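Side-chain contacts in pantothenate kinase (Coxiella burnetii, PDB 3TQC), which catalyses the ATP-dependent phosphorylation of pantothenate to 4'-phosphopantothenate, the first step of coenzyme A biosynthesis: residues K242-I245 and D246-L249; V248-F251 and W252-F256; A275-A278 and K279-N283; E306-A309 and D310-Q314. One frame throughout, in Å; residues are numbered along the deposited sequence.

Overall arrangement
Contacts 1 and 2 follow one another along helix 237-253, share Val248 and Leu249, and have centres about 9 Å apart. Contact 3 comes later in the chain, on helix 271-294, which packs against the first helix: Val248 meets Ala278 and Tyr244 meets Val281. Contact 4 comes last, in the hairpin of strands 303-307 and 313-319 at one side of the mixed sheet, with its centre about 16 Å from that of contact 1 and about 24 Å from that of contact 2. Contacts 1 and 4 both touch ADP and meet through Trp243, so helix and hairpin together shape the nucleotide site of this P-loop kinase, while contacts 2 and 3 lie in the two packed helices and the turn that follows the first.

Contact 1. Residues K242-I245 and D246-L249; sequences KWYI and DRVL. With ADP (adenosine-5'-diphosphate), chain D.
Lys242 leaves its backbone with CG opposite N (chi1 -178°) and bends at its last torsion, chi4 50°, which swings NZ onto the carboxylate of Asp246 one turn later. This is an i to i+4 salt bridge on helix 237-253 of the P-loop kinase fold. Lys242 NZ meets Asp246 OD2 at 2.9 Å, on the syn side and slightly out of the carboxylate plane. The helical backbone bonds Asp246 N to Lys242 O and Val248 N to Tyr244 O accompany it. Arg247, bent at chi3, reaches the nucleotide instead: its NH1 donates to O3B of ADP at 2.8 Å, at the edge of the guanidinium and in its plane, and more weakly to O2A at 3.1 Å. One nitrogen thus bonds an oxygen of each phosphate, the alpha one weakly. Tyr244 flanks the same group, CD1 lying 4.0 Å from Arg247 NH2 with ring and guanidinium planes 63° apart, the two side chains meeting obliquely. Trp243 turns from this contact to the hairpin: its NE1 bonds Ala309 O and its ring stacks on His311 of the ADP pocket. Farther along, Ile245 and Leu249 lie side by side, Ile245 CG2 touching Leu249 CD2 at 4.0 Å.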
loop_
_atom_site.group_PDB
_atom_site.type_symbol
_atom_site.label_atom_id
_atom_site.label_comp_id
_atom_site.label_asym_id
_atom_site.label_seq_id
_atom_site.Cartn_x
_atom_site.Cartn_y
_atom_site.Cartn_z
ATOM N N LYS B 242 -15.186 -22.979 -14.653
ATOM C CA LYS B 242 -15.013 -23.683 -15.918
ATOM C C LYS B 242 -13.548 -23.722 -16.350
ATOM O O LYS B 242 -13.065 -24.754 -16.806
ATOM C CB LYS B 242 -15.869 -23.070 -17.026
ATOM C CG LYS B 242 -15.736 -23.823 -18.348
ATOM C CD LYS B 242 -16.925 -23.590 -19.278
ATOM C CE LYS B 242 -16.523 -23.820 -20.725
ATOM N NZ LYS B 242 -15.819 -25.119 -20.894
ATOM N N TRP B 243 -12.826 -22.615 -16.192
ATOM C CA TRP B 243 -11.429 -22.616 -16.599
ATOM C C TRP B 243 -10.655 -23.574 -15.730
ATOM O O TRP B 243 -9.750 -24.273 -16.185
ATOM C CB TRP B 243 -10.809 -21.240 -16.471
ATOM C CG TRP B 243 -11.402 -20.214 -17.367
ATOM C CD1 TRP B 243 -12.070 -20.427 -18.531
ATOM C CD2 TRP B 243 -11.343 -18.793 -17.185
ATOM N NE1 TRP B 243 -12.446 -19.230 -19.074
ATOM C CE2 TRP B 243 -12.013 -18.212 -18.266
ATOM C CE3 TRP B 243 -10.802 -17.961 -16.195
ATOM C CZ2 TRP B 243 -12.156 -16.833 -18.399
ATOM C CZ3 TRP B 243 -10.947 -16.595 -16.318
ATOM C CH2 TRP B 243 -11.620 -16.039 -17.419
ATOM N N TYR B 244 -11.004 -23.586 -14.454
ATOM C CA TYR B 244 -10.376 -24.489 -13.520
ATOM C C TYR B 244 -10.673 -25.934 -13.910
ATOM O O TYR B 244 -9.757 -26.737 -14.041
ATOM C CB TYR B 244 -10.836 -24.207 -12.095
ATOM C CG TYR B 244 -10.214 -25.165 -11.144
ATOM C CD1 TYR B 244 -8.963 -24.917 -10.607
ATOM C CD2 TYR B 244 -10.857 -26.345 -10.801
ATOM C CE1 TYR B 244 -8.373 -25.817 -9.749
ATOM C CE2 TYR B 244 -10.277 -27.239 -9.945
ATOM C CZ TYR B 244 -9.032 -26.977 -9.425
ATOM O OH TYR B 244 -8.446 -27.877 -8.571
ATOM N N ILE B 245 -11.947 -26.258 -14.112
ATOM C CA ILE B 245 -12.318 -27.630 -14.421
ATOM C C ILE B 245 -11.676 -28.083 -15.722
ATOM O O ILE B 245 -11.190 -29.199 -15.812
ATOM C CB ILE B 245 -13.854 -27.843 -14.441
ATOM C CG1 ILE B 245 -14.422 -27.706 -13.023
ATOM C CG2 ILE B 245 -14.209 -29.220 -14.988
ATOM C CD1 ILE B 245 -15.924 -27.503 -12.986
ATOM N N ASP B 246 -11.644 -27.223 -16.726
ATOM C CA ASP B 246 -10.971 -27.574 -17.971
ATOM C C ASP B 246 -9.477 -27.790 -17.765
ATOM O O ASP B 246 -8.917 -28.743 -18.284
ATOM C CB ASP B 246 -11.208 -26.514 -19.045
ATOM C CG ASP B 246 -12.625 -26.539 -19.584
ATOM O OD1 ASP B 246 -13.393 -27.461 -19.221
ATOM O OD2 ASP B 246 -12.969 -25.632 -20.381
ATOM N N ARG B 247 -8.831 -26.930 -16.999
ATOM C CA ARG B 247 -7.394 -27.089 -16.765
ATOM C C ARG B 247 -7.065 -28.449 -16.118
ATOM O O ARG B 247 -6.120 -29.121 -16.537
ATOM C CB ARG B 247 -6.840 -25.948 -15.923
ATOM C CG ARG B 247 -5.316 -25.869 -15.937
ATOM C CD ARG B 247 -4.836 -24.698 -15.141
ATOM N NE ARG B 247 -5.149 -24.810 -13.714
ATOM C CZ ARG B 247 -4.876 -23.871 -12.811
ATOM N NH1 ARG B 247 -4.292 -22.733 -13.172
ATOM N NH2 ARG B 247 -5.185 -24.065 -11.537
ATOM N N VAL B 248 -7.858 -28.853 -15.124
ATOM C CA VAL B 248 -7.690 -30.166 -14.492
ATOM C C VAL B 248 -8.009 -31.286 -15.473
ATOM O O VAL B 248 -7.250 -32.240 -15.582
ATOM C CB VAL B 248 -8.531 -30.321 -13.198
ATOM C CG1 VAL B 248 -9.970 -29.972 -13.446
ATOM C CG2 VAL B 248 -8.433 -31.747 -12.643
ATOM N N LEU B 249 -9.114 -31.166 -16.198
ATOM C CA LEU B 249 -9.427 -32.145 -17.234
ATOM C C LEU B 249 -8.273 -32.259 -18.230
ATOM O O LEU B 249 -7.871 -33.357 -18.587
ATOM C CB LEU B 249 -10.732 -31.800 -17.962
ATOM C CG LEU B 249 -11.993 -32.595 -17.584
ATOM C CD1 LEU B 249 -12.048 -33.018 -16.107
ATOM C CD2 LEU B 249 -13.241 -31.791 -17.961
HETATM P PB ADP D . -3.484 -18.995 -12.685
HETATM O O1B ADP D . -2.022 -18.780 -12.914
HETATM O O2B ADP D . -4.195 -17.769 -12.175
HETATM O O3B ADP D . -3.836 -20.238 -11.898
HETATM P PA ADP D . -3.329 -19.720 -15.421
HETATM O O1A ADP D . -2.507 -18.520 -15.828
HETATM O O2A ADP D . -2.695 -21.057 -15.204
HETATM O O3A ADP D . -4.157 -19.334 -14.102
HETATM O "O5'" ADP D . -4.479 -19.924 -16.491
HETATM C "C5'" ADP D . -5.655 -20.649 -16.172
HETATM C "C4'" ADP D . -6.158 -21.366 -17.417
HETATM O "O4'" ADP D . -6.695 -20.426 -18.342
HETATM C "C3'" ADP D . -5.045 -22.080 -18.154
HETATM O "O3'" ADP D . -5.575 -23.289 -18.700
HETATM C "C2'" ADP D . -4.613 -21.131 -19.243
HETATM O "O2'" ADP D . -4.184 -21.827 -20.400
HETATM C "C1'" ADP D . -5.880 -20.350 -19.519
HETATM N N9 ADP D . -5.658 -18.923 -19.829
HETATM C C8 ADP D . -5.147 -18.014 -18.987
HETATM N N7 ADP D . -5.103 -16.793 -19.568
HETATM C C5 ADP D . -5.599 -16.935 -20.800
HETATM C C6 ADP D . -5.833 -16.017 -21.911
HETATM N N6 ADP D . -5.491 -14.712 -21.768
HETATM N N1 ADP D . -6.372 -16.533 -23.030
HETATM C C2 ADP D . -6.696 -17.840 -23.151
HETATM N N3 ADP D . -6.507 -18.733 -22.155
HETATM C C4 ADP D . -5.971 -18.330 -20.976
#

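Contact 2. Residues V248-F251 and W252-F256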
loop_
_atom_site.group_PDB
_atom_site.type_symbol
_atom_site.label_atom_id
_atom_site.label_comp_id
_atom_site.label_asym_id
_atom_site.label_seq_id
_atom_site.Cartn_x
_atom_site.Cartn_y
_atom_site.Cartn_z
ATOM N N VAL B 248 -7.858 -28.853 -15.124
ATOM C CA VAL B 248 -7.690 -30.166 -14.492
ATOM C C VAL B 248 -8.009 -31.286 -15.473
ATOM O O VAL B 248 -7.250 -32.240 -15.582
ATOM C CB VAL B 248 -8.531 -30.321 -13.198
ATOM C CG1 VAL B 248 -9.970 -29.972 -13.446
ATOM C CG2 VAL B 248 -8.433 -31.747 -12.643
ATOM N N LEU B 249 -9.114 -31.166 -16.198
ATOM C CA LEU B 249 -9.427 -32.145 -17.234
ATOM C C LEU B 249 -8.273 -32.259 -18.230
ATOM O O LEU B 249 -7.871 -33.357 -18.587
ATOM C CB LEU B 249 -10.732 -31.800 -17.962
ATOM C CG LEU B 249 -11.993 -32.595 -17.584
ATOM C CD1 LEU B 249 -12.048 -33.018 -16.107
ATOM C CD2 LEU B 249 -13.241 -31.791 -17.961
ATOM N N SER B 250 -7.733 -31.125 -18.660
ATOM C CA SER B 250 -6.594 -31.122 -19.586
ATOM C C SER B 250 -5.383 -31.905 -19.057
ATOM O O SER B 250 -4.785 -32.693 -19.797
ATOM C CB SER B 250 -6.172 -29.695 -19.915
ATOM O OG SER B 250 -4.837 -29.692 -20.365
ATOM N N PHE B 251 -5.021 -31.668 -17.794
ATOM C CA PHE B 251 -3.970 -32.446 -17.124
ATOM C C PHE B 251 -4.347 -33.925 -16.992
ATOM O O PHE B 251 -3.489 -34.800 -17.109
ATOM C CB PHE B 251 -3.680 -31.917 -15.716
ATOM C CG PHE B 251 -2.994 -30.578 -15.676
ATOM C CD1 PHE B 251 -1.950 -30.268 -16.546
ATOM C CD2 PHE B 251 -3.362 -29.631 -14.716
ATOM C CE1 PHE B 251 -1.311 -29.027 -16.479
ATOM C CE2 PHE B 251 -2.729 -28.386 -14.660
ATOM C CZ PHE B 251 -1.705 -28.089 -15.540
ATOM N N TRP B 252 -5.624 -34.199 -16.733
ATOM C CA TRP B 252 -6.114 -35.576 -16.639
ATOM C C TRP B 252 -5.857 -36.332 -17.947
ATOM O O TRP B 252 -5.616 -37.535 -17.929
ATOM C CB TRP B 252 -7.610 -35.598 -16.273
ATOM C CG TRP B 252 -8.268 -36.951 -16.322
ATOM C CD1 TRP B 252 -8.192 -37.926 -15.380
ATOM C CD2 TRP B 252 -9.124 -37.462 -17.358
ATOM N NE1 TRP B 252 -8.931 -39.017 -15.763
ATOM C CE2 TRP B 252 -9.517 -38.760 -16.972
ATOM C CE3 TRP B 252 -9.592 -36.951 -18.576
ATOM C CZ2 TRP B 252 -10.353 -39.560 -17.761
ATOM C CZ3 TRP B 252 -10.425 -37.743 -19.358
ATOM C CH2 TRP B 252 -10.797 -39.033 -18.946
ATOM N N ARG B 253 -5.893 -35.617 -19.069
ATOM C CA ARG B 253 -5.644 -36.213 -20.378
ATOM C C ARG B 253 -4.152 -36.263 -20.720
ATOM O O ARG B 253 -3.752 -37.027 -21.588
ATOM C CB ARG B 253 -6.436 -35.464 -21.462
ATOM C CG ARG B 253 -7.955 -35.551 -21.259
ATOM C CD ARG B 253 -8.743 -35.108 -22.481
ATOM N NE ARG B 253 -8.509 -33.702 -22.771
ATOM C CZ ARG B 253 -9.247 -32.687 -22.323
ATOM N NH1 ARG B 253 -10.322 -32.895 -21.571
ATOM N NH2 ARG B 253 -8.913 -31.445 -22.653
ATOM N N THR B 254 -3.326 -35.474 -20.037
ATOM C CA THR B 254 -1.892 -35.459 -20.336
ATOM C C THR B 254 -0.983 -35.624 -19.101
ATOM O O THR B 254 -0.466 -36.707 -18.854
ATOM C CB THR B 254 -1.496 -34.195 -21.170
ATOM O OG1 THR B 254 -0.111 -34.271 -21.546
ATOM C CG2 THR B 254 -1.754 -32.904 -20.401
ATOM N N THR B 255 -0.803 -34.571 -18.321
ATOM C CA THR B 255 0.253 -34.548 -17.314
ATOM C C THR B 255 0.041 -35.603 -16.217
ATOM O O THR B 255 0.998 -36.204 -15.745
ATOM C CB THR B 255 0.406 -33.123 -16.716
ATOM O OG1 THR B 255 1.792 -32.766 -16.672
ATOM C CG2 THR B 255 -0.201 -33.006 -15.324
ATOM N N PHE B 256 -1.214 -35.849 -15.844
ATOM C CA PHE B 256 -1.532 -36.789 -14.763
ATOM C C PHE B 256 -1.287 -38.261 -15.120
ATOM O O PHE B 256 -1.265 -39.110 -14.229
ATOM C CB PHE B 256 -2.992 -36.629 -14.297
ATOM C CG PHE B 256 -3.302 -35.307 -13.609
ATOM C CD1 PHE B 256 -2.297 -34.440 -13.183
ATOM C CD2 PHE B 256 -4.626 -34.955 -13.358
ATOM C CE1 PHE B 256 -2.612 -33.243 -12.550
ATOM C CE2 PHE B 256 -4.940 -33.777 -12.719
ATOM C CZ PHE B 256 -3.932 -32.914 -12.318
#
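Phe251 and Phe256 form the tight part of this contact, near the C-terminal end of helix 237-253, before a short 3-10 segment. Phe251 CB sits over the centre of the Phe256 ring, 3.5 Å from its centroid and 11° off the normal, a CH-pi contact. The two rings meet obliquely, their planes 39° apart. Thr255 lies alongside Phe251 and lays its CG2 3.5 Å from Phe251 CD1, while Val248 CG2 reaches Phe256 CE2 at 4.0 Å. Phe263 and Leu266 also touch the Phe256 ring. The turn is gripped at Phe251 O, which accepts Phe256 N at 2.8 Å and Thr254 N at 3.0 Å from opposite faces of its carbonyl plane; the first of these bonds is nearly straight at hydrogen.

The exposed side is looser. Arg253 N donates to Leu249 O, and only weakly to Ser250 O, which Thr254 N also meets weakly. The Arg253 chain, bent at chi3 (-64°), folds back so that one face of its guanidinium lies over Leu249 O and Ser250 CA, 3.8 Å and 3.9 Å from the plane and offset toward the rim. At Trp252, Leu249 O lies in plane at the edge of the ring, and NE1 makes a weak bond to Leu266 O. The chemistry is accordingly divided. Phenyl rings and methyls close the helix end on one side, while on the other the positive charge of Arg253 lies near the negative end of the helix dipole, an arrangement that is probably electrostatically favourable.

Contact 3. Residues A275-A278 and K279-N283; sequences AAFA and KHVWN
Phe277 and Val281, one turn apart on helix 271-294, supply the side-chain part of this contact. Phe277 carries its ring opposite the backbone N (chi1 -179°), and Val281 directs CG2 over one face of it, 4.1 Å from the centroid and 25° off the normal. The methyl is displaced toward the rim in this CH-pi contact, so its nearest ring atom is Phe277 CE2 at 3.7 Å.

Backbone bonds form the second group. They run i to i+4 through the whole segment: Lys279 N to Ala275 O at 2.7 Å, His280 N to Ala276 O at 2.9 Å, Val281 N to Phe277 O and Trp282 N to Ala278 O both at 3.0 Å.

The third group consists of side-chain carbons resting on carbonyls about one turn back. Lys279 CB lies 3.4 Å from Ala275 O, and His280 CB is equally close to Phe277 O; the Lys279 chain then leads away from 275-278.

Ala278 packs on Val248 of helix 237-253; its small side chain probably permits the close approach. Val281 rests on Tyr244 of that same helix, and Trp282 touches Ile240 and Gln241 while reaching Ser100, in the P-loop that follows strand 93-99.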
loop_
_atom_site.group_PDB
_atom_site.type_symbol
_atom_site.label_atom_id
_atom_site.label_comp_id
_atom_site.label_asym_id
_atom_site.label_seq_id
_atom_site.Cartn_x
_atom_site.Cartn_y
_atom_site.Cartn_z
ATOM N N ALA B 275 -14.348 -34.523 -13.481
ATOM C CA ALA B 275 -15.041 -33.241 -13.574
ATOM C C ALA B 275 -15.790 -32.959 -12.275
ATOM O O ALA B 275 -15.665 -31.886 -11.705
ATOM C CB ALA B 275 -16.007 -33.227 -14.764
ATOM N N ALA B 276 -16.553 -33.936 -11.807
ATOM C CA ALA B 276 -17.233 -33.817 -10.528
ATOM C C ALA B 276 -16.233 -33.557 -9.403
ATOM O O ALA B 276 -16.464 -32.696 -8.559
ATOM C CB ALA B 276 -18.058 -35.068 -10.242
ATOM N N PHE B 277 -15.122 -34.287 -9.399
ATOM C CA PHE B 277 -14.054 -34.042 -8.433
ATOM C C PHE B 277 -13.513 -32.617 -8.522
ATOM O O PHE B 277 -13.300 -31.966 -7.503
ATOM C CB PHE B 277 -12.905 -35.017 -8.646
ATOM C CG PHE B 277 -11.784 -34.846 -7.671
ATOM C CD1 PHE B 277 -11.863 -35.399 -6.405
ATOM C CD2 PHE B 277 -10.645 -34.140 -8.017
ATOM C CE1 PHE B 277 -10.826 -35.240 -5.497
ATOM C CE2 PHE B 277 -9.610 -33.981 -7.121
ATOM C CZ PHE B 277 -9.698 -34.532 -5.860
ATOM N N ALA B 278 -13.277 -32.151 -9.745
ATOM C CA ALA B 278 -12.757 -30.805 -9.994
ATOM C C ALA B 278 -13.750 -29.734 -9.563
ATOM O O ALA B 278 -13.366 -28.700 -9.020
ATOM C CB ALA B 278 -12.428 -30.632 -11.465
ATOM N N LYS B 279 -15.022 -29.982 -9.833
ATOM C CA LYS B 279 -16.090 -29.079 -9.430
ATOM C C LYS B 279 -16.118 -28.966 -7.910
ATOM O O LYS B 279 -16.267 -27.864 -7.364
ATOM C CB LYS B 279 -17.429 -29.593 -9.956
ATOM C CG LYS B 279 -18.614 -28.675 -9.746
ATOM C CD LYS B 279 -19.854 -29.297 -10.378
ATOM C CE LYS B 279 -21.094 -28.476 -10.107
ATOM N NZ LYS B 279 -20.874 -27.057 -10.503
ATOM N N HIS B 280 -15.960 -30.114 -7.244
ATOM C CA HIS B 280 -15.951 -30.194 -5.789
ATOM C C HIS B 280 -14.807 -29.383 -5.201
ATOM O O HIS B 280 -15.024 -28.576 -4.300
ATOM C CB HIS B 280 -15.835 -31.651 -5.328
ATOM C CG HIS B 280 -15.382 -31.793 -3.912
ATOM N ND1 HIS B 280 -16.259 -31.784 -2.849
ATOM C CD2 HIS B 280 -14.143 -31.914 -3.378
ATOM C CE1 HIS B 280 -15.580 -31.912 -1.723
ATOM N NE2 HIS B 280 -14.295 -31.989 -2.015
ATOM N N VAL B 281 -13.598 -29.618 -5.707
ATOM C CA VAL B 281 -12.402 -28.929 -5.215
ATOM C C VAL B 281 -12.565 -27.414 -5.365
ATOM O O VAL B 281 -12.309 -26.652 -4.424
ATOM C CB VAL B 281 -11.130 -29.409 -5.942
ATOM C CG1 VAL B 281 -9.960 -28.463 -5.695
ATOM C CG2 VAL B 281 -10.772 -30.822 -5.511
ATOM N N TRP B 282 -12.997 -26.988 -6.550
ATOM C CA TRP B 282 -13.337 -25.589 -6.786
ATOM C C TRP B 282 -14.336 -25.066 -5.748
ATOM O O TRP B 282 -14.081 -24.067 -5.086
ATOM C CB TRP B 282 -13.925 -25.399 -8.182
ATOM C CG TRP B 282 -14.458 -24.044 -8.356
ATOM C CD1 TRP B 282 -15.763 -23.663 -8.280
ATOM C CD2 TRP B 282 -13.696 -22.849 -8.592
ATOM N NE1 TRP B 282 -15.863 -22.308 -8.458
ATOM C CE2 TRP B 282 -14.608 -21.782 -8.654
ATOM C CE3 TRP B 282 -12.332 -22.584 -8.760
ATOM C CZ2 TRP B 282 -14.205 -20.458 -8.888
ATOM C CZ3 TRP B 282 -11.924 -21.247 -8.979
ATOM C CH2 TRP B 282 -12.864 -20.214 -9.035
ATOM N N ASN B 283 -15.458 -25.768 -5.598
ATOM C CA ASN B 283 -16.529 -25.288 -4.748
ATOM C C ASN B 283 -16.147 -25.237 -3.280
ATOM O O ASN B 283 -16.497 -24.283 -2.594
ATOM C CB ASN B 283 -17.794 -26.127 -4.928
ATOM C CG ASN B 283 -18.658 -25.660 -6.094
ATOM O OD1 ASN B 283 -18.740 -24.472 -6.396
ATOM N ND2 ASN B 283 -19.338 -26.603 -6.729
#

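Contact 4. Residues E306-A309 and D310-Q314; sequences EKAA and DHSIQ. With ADP (adenosine-5'-diphosphate), chain D.
The hairpin of strands 303-307 and 313-319 closes here through a type I turn from Ala308 to His311 with a G1-type beta bulge, forming one wall of the ADP pocket. Two bonds define the bulge: His311 N donates to Ala308 O and Ala308 N to Ser312 O, each at 2.8 Å, while His311 takes the positive phi (81°) this bulge requires. Gln314 N to Glu306 O continues the pairing. Asp310 braces the turn as an Asx turn, its OD1 accepting Ser312 N at 2.8 Å from above the carboxylate plane.

One face of the His311 ring meets the adenine, with ADP C4 3.1 Å above the ring plane and offset toward the rim. Its edge is fixed by Lys307, whose NZ donates to ND1 at 2.9 Å, nearly in the ring plane. A bend at chi3 (81°) carries the lysine round to this position. The ammonium bonds His311 ND1 and Val103 O, lies 3.3 Å from ADP N7, and probably polarises the imidazole. Nearer the backbone the lysine chain is tightly packed, Lys307 CG standing 3.3 Å from CD1 of Ile313, its partner in an antiparallel non-hydrogen-bonded pair; across the hairpin Ala308 CB touches Gln314 CG at 3.4 Å.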
loop_
_atom_site.group_PDB
_atom_site.type_symbol
_atom_site.label_atom_id
_atom_site.label_comp_id
_atom_site.label_asym_id
_atom_site.label_seq_id
_atom_site.Cartn_x
_atom_site.Cartn_y
_atom_site.Cartn_z
ATOM N N GLU B 306 -10.554 -7.275 -16.330
ATOM C CA GLU B 306 -11.777 -8.036 -16.205
ATOM C C GLU B 306 -11.949 -8.880 -17.475
ATOM O O GLU B 306 -12.029 -8.352 -18.575
ATOM C CB GLU B 306 -12.963 -7.082 -15.981
ATOM C CG GLU B 306 -14.273 -7.774 -15.652
ATOM C CD GLU B 306 -15.428 -6.803 -15.435
ATOM O OE1 GLU B 306 -15.367 -5.980 -14.494
ATOM O OE2 GLU B 306 -16.402 -6.869 -16.205
ATOM N N LYS B 307 -11.987 -10.195 -17.297
ATOM C CA LYS B 307 -12.046 -11.140 -18.399
ATOM C C LYS B 307 -13.464 -11.603 -18.680
ATOM O O LYS B 307 -14.235 -11.830 -17.758
ATOM C CB LYS B 307 -11.154 -12.354 -18.090
ATOM C CG LYS B 307 -9.672 -12.047 -18.212
ATOM C CD LYS B 307 -8.804 -13.123 -17.609
ATOM C CE LYS B 307 -8.610 -14.302 -18.504
ATOM N NZ LYS B 307 -7.548 -15.192 -17.963
ATOM N N ALA B 308 -13.808 -11.727 -19.960
ATOM C CA ALA B 308 -15.005 -12.461 -20.379
ATOM C C ALA B 308 -14.692 -13.957 -20.372
ATOM O O ALA B 308 -13.540 -14.346 -20.212
ATOM C CB ALA B 308 -15.444 -12.016 -21.761
ATOM N N ALA B 309 -15.713 -14.791 -20.551
ATOM C CA ALA B 309 -15.582 -16.259 -20.459
ATOM C C ALA B 309 -14.588 -16.865 -21.458
ATOM O O ALA B 309 -14.065 -17.960 -21.237
ATOM C CB ALA B 309 -16.964 -16.935 -20.616
ATOM N N ASP B 310 -14.339 -16.169 -22.563
ATOM C CA ASP B 310 -13.362 -16.633 -23.539
ATOM C C ASP B 310 -11.944 -16.139 -23.218
ATOM O O ASP B 310 -11.056 -16.291 -24.034
ATOM C CB ASP B 310 -13.783 -16.198 -24.947
ATOM C CG ASP B 310 -13.736 -14.679 -25.133
ATOM O OD1 ASP B 310 -13.302 -13.984 -24.188
ATOM O OD2 ASP B 310 -14.127 -14.192 -26.218
ATOM N N HIS B 311 -11.760 -15.548 -22.037
ATOM C CA HIS B 311 -10.488 -14.972 -21.568
ATOM C C HIS B 311 -10.147 -13.569 -22.077
ATOM O O HIS B 311 -9.212 -12.938 -21.568
ATOM C CB HIS B 311 -9.294 -15.888 -21.845
ATOM C CG HIS B 311 -9.272 -17.115 -21.002
ATOM N ND1 HIS B 311 -8.642 -17.156 -19.782
ATOM C CD2 HIS B 311 -9.780 -18.355 -21.211
ATOM C CE1 HIS B 311 -8.769 -18.367 -19.270
ATOM N NE2 HIS B 311 -9.456 -19.113 -20.116
ATOM N N SER B 312 -10.885 -13.080 -23.061
ATOM C CA SER B 312 -10.602 -11.776 -23.620
ATOM C C SER B 312 -10.874 -10.715 -22.559
ATOM O O SER B 312 -11.795 -10.854 -21.755
ATOM C CB SER B 312 -11.408 -11.544 -24.909
ATOM O OG SER B 312 -12.797 -11.555 -24.665
ATOM N N ILE B 313 -10.025 -9.694 -22.508
ATOM C CA ILE B 313 -10.219 -8.609 -21.581
ATOM C C ILE B 313 -11.340 -7.741 -22.112
ATOM O O ILE B 313 -11.287 -7.301 -23.252
ATOM C CB ILE B 313 -8.947 -7.771 -21.395
ATOM C CG1 ILE B 313 -7.830 -8.628 -20.808
ATOM C CG2 ILE B 313 -9.211 -6.579 -20.457
ATOM C CD1 ILE B 313 -8.233 -9.355 -19.558
ATOM N N GLN B 314 -12.363 -7.527 -21.285
ATOM C CA GLN B 314 -13.513 -6.719 -21.663
ATOM C C GLN B 314 -13.574 -5.405 -20.910
ATOM O O GLN B 314 -14.235 -4.468 -21.360
ATOM C CB GLN B 314 -14.810 -7.493 -21.451
ATOM C CG GLN B 314 -15.014 -8.687 -22.413
ATOM C CD GLN B 314 -14.778 -8.368 -23.911
ATOM O OE1 GLN B 314 -14.015 -9.077 -24.598
ATOM N NE2 GLN B 314 -15.422 -7.303 -24.411
HETATM P PB ADP D . -3.484 -18.995 -12.685
HETATM O O1B ADP D . -2.022 -18.780 -12.914
HETATM O O2B ADP D . -4.195 -17.769 -12.175
HETATM O O3B ADP D . -3.836 -20.238 -11.898
HETATM P PA ADP D . -3.329 -19.720 -15.421
HETATM O O1A ADP D . -2.507 -18.520 -15.828
HETATM O O2A ADP D . -2.695 -21.057 -15.204
HETATM O O3A ADP D . -4.157 -19.334 -14.102
HETATM O "O5'" ADP D . -4.479 -19.924 -16.491
HETATM C "C5'" ADP D . -5.655 -20.649 -16.172
HETATM C "C4'" ADP D . -6.158 -21.366 -17.417
HETATM O "O4'" ADP D . -6.695 -20.426 -18.342
HETATM C "C3'" ADP D . -5.045 -22.080 -18.154
HETATM O "O3'" ADP D . -5.575 -23.289 -18.700
HETATM C "C2'" ADP D . -4.613 -21.131 -19.243
HETATM O "O2'" ADP D . -4.184 -21.827 -20.400
HETATM C "C1'" ADP D . -5.880 -20.350 -19.519
HETATM N N9 ADP D . -5.658 -18.923 -19.829
HETATM C C8 ADP D . -5.147 -18.014 -18.987
HETATM N N7 ADP D . -5.103 -16.793 -19.568
HETATM C C5 ADP D . -5.599 -16.935 -20.800
HETATM C C6 ADP D . -5.833 -16.017 -21.911
HETATM N N6 ADP D . -5.491 -14.712 -21.768
HETATM N N1 ADP D . -6.372 -16.533 -23.030
HETATM C C2 ADP D . -6.696 -17.840 -23.151
HETATM N N3 ADP D . -6.507 -18.733 -22.155
HETATM C C4 ADP D . -5.971 -18.330 -20.976
#